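Local coordinates for protein aminopeptidase YwaD (Bacillus subtilis, PDB 6HC6) that removes N-terminal amino acids, notably arginine, lysine and leucine, from peptides, using two zinc ions bound in each subunit, at residues K331-Y336 with G389-E394. Numbering follows the deposited sequence.
Sequences KASELY and GDPETE
The ring of Y336 has a glutamate on each face. Over one face lies the side chain of E394, its CG 3.8 Å from the centre of the Y336 ring in a CH-pi contact and its carboxylate plane turned 28° from that of the ring; CG of E334 lies over the rim of the opposite face. G389 runs along the ring edge, with its N in the ring plane and its CA 3.7 Å from CE2 of Y336. CG of E334 and both CG and OE2 of E394 meet the tyrosine, while OE1 of each glutamate is hydrogen-bonded on the neighbouring strand 363-367, E334 to S364 and E394 to T366. With Y336 CG swung beside the backbone N (chi1 -74°), the ring passes G389 edge-on and brings its OH to 3.2 Å from D390 O.

At this edge, E334 and G389 form an antiparallel hydrogen-bonded pair, with E334 N to G389 O at 3.1 Å and G389 N to E334 O at 2.7 Å. S333 and E334 together face G389, making a classic beta bulge just after the inverse gamma turn centred on A332. The P391 ring packs against S333 OG and the CB of E334.

Beyond the bulge, D390 bends the chain through an Asx turn, its OD1 accepting from E392 N. K331 lies alongside D390, and their salt bridge is long, 4.0 Å from NZ to OD2; one water closes the gap, accepting from K331 NZ while donating to D390 OD2 and E392 OE2. Within the M28 peptidase domain, the contact therefore joins the start of strand 334-339 to the exit of strand 382-389 through paired backbone and a buried tyrosine, and the lysine's charge is probably balanced by two carboxylates that one water links to it.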
ATOM      1  N   LYS A 331       3.514 -18.131  11.229  1.00 31.11           N
ATOM      2  CA  LYS A 331       2.660 -17.629  12.302  1.00 31.61           C
ATOM      3  C   LYS A 331       1.376 -16.961  11.817  1.00 34.87           C
ATOM      4  O   LYS A 331       0.457 -16.778  12.625  1.00 30.66           O
ATOM      5  CB  LYS A 331       3.450 -16.658  13.160  1.00 31.86           C
ATOM      6  CG  LYS A 331       4.547 -17.390  13.924  1.00 46.36           C
ATOM      7  CD  LYS A 331       5.461 -16.457  14.674  1.00 57.12           C
ATOM      8  CE  LYS A 331       4.710 -15.716  15.753  1.00 55.90           C
ATOM      9  NZ  LYS A 331       5.371 -15.895  17.089  1.00 64.91           N
ATOM     10  N   ALA A 332       1.282 -16.587  10.538  1.00 28.03           N
ATOM     11  CA  ALA A 332       0.169 -15.757  10.064  1.00 26.47           C
ATOM     12  C   ALA A 332      -1.004 -16.640   9.639  1.00 33.01           C
ATOM     13  O   ALA A 332      -1.406 -16.694   8.477  1.00 28.70           O
ATOM     14  CB  ALA A 332       0.621 -14.850   8.924  1.00 24.44           C
ATOM     15  N   SER A 333      -1.579 -17.302  10.640  1.00 28.62           N
ATOM     16  CA  SER A 333      -2.576 -18.346  10.458  1.00 36.09           C
ATOM     17  C   SER A 333      -4.007 -17.829  10.504  1.00 32.92           C
ATOM     18  O   SER A 333      -4.936 -18.603  10.242  1.00 32.53           O
ATOM     19  CB  SER A 333      -2.393 -19.415  11.544  1.00 39.35           C
ATOM     20  OG  SER A 333      -2.764 -18.891  12.802  1.00 34.45           O
ATOM     21  N   GLU A 334      -4.214 -16.559  10.844  1.00 28.83           N
ATOM     22  CA  GLU A 334      -5.546 -15.993  11.014  1.00 29.06           C
ATOM     23  C   GLU A 334      -5.839 -15.036   9.869  1.00 27.92           C
ATOM     24  O   GLU A 334      -5.003 -14.195   9.533  1.00 25.00           O
ATOM     25  CB  GLU A 334      -5.652 -15.262  12.356  1.00 33.95           C
ATOM     26  CG  GLU A 334      -7.059 -14.859  12.756  1.00 30.50           C
ATOM     27  CD  GLU A 334      -7.876 -16.022  13.325  1.00 43.24           C
ATOM     28  OE1 GLU A 334      -9.067 -15.811  13.654  1.00 41.82           O
ATOM     29  OE2 GLU A 334      -7.335 -17.137  13.458  1.00 41.03           O
ATOM     30  N   LEU A 335      -7.019 -15.162   9.262  1.00 27.62           N
ATOM     31  CA  LEU A 335      -7.420 -14.262   8.189  1.00 27.46           C
ATOM     32  C   LEU A 335      -8.276 -13.168   8.809  1.00 23.67           C
ATOM     33  O   LEU A 335      -9.377 -13.432   9.295  1.00 26.42           O
ATOM     34  CB  LEU A 335      -8.162 -15.004   7.077  1.00 25.62           C
ATOM     35  CG  LEU A 335      -8.520 -14.127   5.872  1.00 22.29           C
ATOM     36  CD1 LEU A 335      -7.266 -13.612   5.144  1.00 25.42           C
ATOM     37  CD2 LEU A 335      -9.433 -14.877   4.907  1.00 22.68           C
ATOM     38  N   TYR A 336      -7.764 -11.941   8.797  1.00 26.37           N
ATOM     39  CA  TYR A 336      -8.449 -10.805   9.391  1.00 22.67           C
ATOM     40  C   TYR A 336      -9.298 -10.073   8.366  1.00 25.16           C
ATOM     41  O   TYR A 336      -8.909  -9.936   7.204  1.00 23.30           O
ATOM     42  CB  TYR A 336      -7.440  -9.834  10.000  1.00 22.44           C
ATOM     43  CG  TYR A 336      -6.874 -10.387  11.271  1.00 24.07           C
ATOM     44  CD1 TYR A 336      -7.611 -10.354  12.453  1.00 25.73           C
ATOM     45  CD2 TYR A 336      -5.632 -11.001  11.286  1.00 24.18           C
ATOM     46  CE1 TYR A 336      -7.097 -10.886  13.634  1.00 34.54           C
ATOM     47  CE2 TYR A 336      -5.117 -11.542  12.455  1.00 29.18           C
ATOM     48  CZ  TYR A 336      -5.849 -11.474  13.621  1.00 32.18           C
ATOM     49  OH  TYR A 336      -5.339 -12.016  14.781  1.00 31.54           O
ATOM     50  N   GLY A 389      -2.758 -12.627   9.415  1.00 22.88           N
ATOM     51  CA  GLY A 389      -2.041 -12.086  10.551  1.00 23.70           C
ATOM     52  C   GLY A 389      -1.792 -13.144  11.602  1.00 25.77           C
ATOM     53  O   GLY A 389      -2.437 -14.196  11.623  1.00 26.70           O
ATOM     54  N   ASP A 390      -0.813 -12.867  12.449  1.00 26.63           N
ATOM     55  CA  ASP A 390      -0.559 -13.699  13.617  1.00 32.02           C
ATOM     56  C   ASP A 390      -1.816 -13.735  14.481  1.00 39.60           C
ATOM     57  O   ASP A 390      -2.228 -12.680  14.983  1.00 44.99           O
ATOM     58  CB  ASP A 390       0.622 -13.112  14.398  1.00 29.58           C
ATOM     59  CG  ASP A 390       1.037 -13.947  15.572  1.00 32.31           C
ATOM     60  OD1 ASP A 390       0.235 -14.767  16.048  1.00 33.46           O
ATOM     61  OD2 ASP A 390       2.185 -13.752  16.040  1.00 34.43           O
ATOM     62  N   PRO A 391      -2.437 -14.905  14.705  1.00 35.26           N
ATOM     63  CA  PRO A 391      -3.668 -14.921  15.511  1.00 32.76           C
ATOM     64  C   PRO A 391      -3.466 -14.385  16.911  1.00 38.84           C
ATOM     65  O   PRO A 391      -4.431 -13.912  17.524  1.00 42.88           O
ATOM     66  CB  PRO A 391      -4.054 -16.408  15.530  1.00 34.29           C
ATOM     67  CG  PRO A 391      -2.761 -17.110  15.435  1.00 34.81           C
ATOM     68  CD  PRO A 391      -1.946 -16.272  14.459  1.00 32.47           C
ATOM     69  N   GLU A 392      -2.241 -14.457  17.441  1.00 44.56           N
ATOM     70  CA  GLU A 392      -1.975 -13.928  18.775  1.00 43.52           C
ATOM     71  C   GLU A 392      -2.063 -12.410  18.783  1.00 42.09           C
ATOM     72  O   GLU A 392      -2.695 -11.818  19.665  1.00 38.01           O
ATOM     73  CB  GLU A 392      -0.594 -14.379  19.272  1.00 41.74           C
ATOM     74  CG  GLU A 392      -0.468 -15.870  19.535  1.00 42.52           C
ATOM     75  CD  GLU A 392       0.783 -16.245  20.316  1.00 42.78           C
ATOM     76  OE1 GLU A 392       0.833 -17.381  20.821  1.00 44.48           O
ATOM     77  OE2 GLU A 392       1.724 -15.422  20.410  1.00 44.24           O
ATOM     78  N   THR A 393      -1.437 -11.759  17.799  1.00 38.93           N
ATOM     79  CA  THR A 393      -1.164 -10.331  17.870  1.00 39.72           C
ATOM     80  C   THR A 393      -1.620  -9.533  16.663  1.00 34.52           C
ATOM     81  O   THR A 393      -1.484  -8.306  16.689  1.00 36.06           O
ATOM     82  CB  THR A 393       0.340 -10.075  18.023  1.00 38.48           C
ATOM     83  OG1 THR A 393       0.988 -10.467  16.803  1.00 36.89           O
ATOM     84  CG2 THR A 393       0.912 -10.853  19.190  1.00 41.65           C
ATOM     85  N   GLU A 394      -2.106 -10.177  15.604  1.00 29.72           N
ATOM     86  CA  GLU A 394      -2.470  -9.572  14.324  1.00 33.29           C
ATOM     87  C   GLU A 394      -1.262  -9.161  13.494  1.00 35.62           C
ATOM     88  O   GLU A 394      -1.450  -8.620  12.396  1.00 36.65           O
ATOM     89  CB  GLU A 394      -3.363  -8.332  14.472  1.00 44.16           C
ATOM     90  CG  GLU A 394      -4.766  -8.577  14.965  1.00 54.40           C
ATOM     91  CD  GLU A 394      -5.650  -7.366  14.734  1.00 63.39           C
ATOM     92  OE1 GLU A 394      -6.198  -6.830  15.720  1.00 67.08           O
ATOM     93  OE2 GLU A 394      -5.771  -6.939  13.561  1.00 69.74           O
TER
HETATM   94  O   HOH W   1       3.284 -14.524  18.194  1.00 29.49           O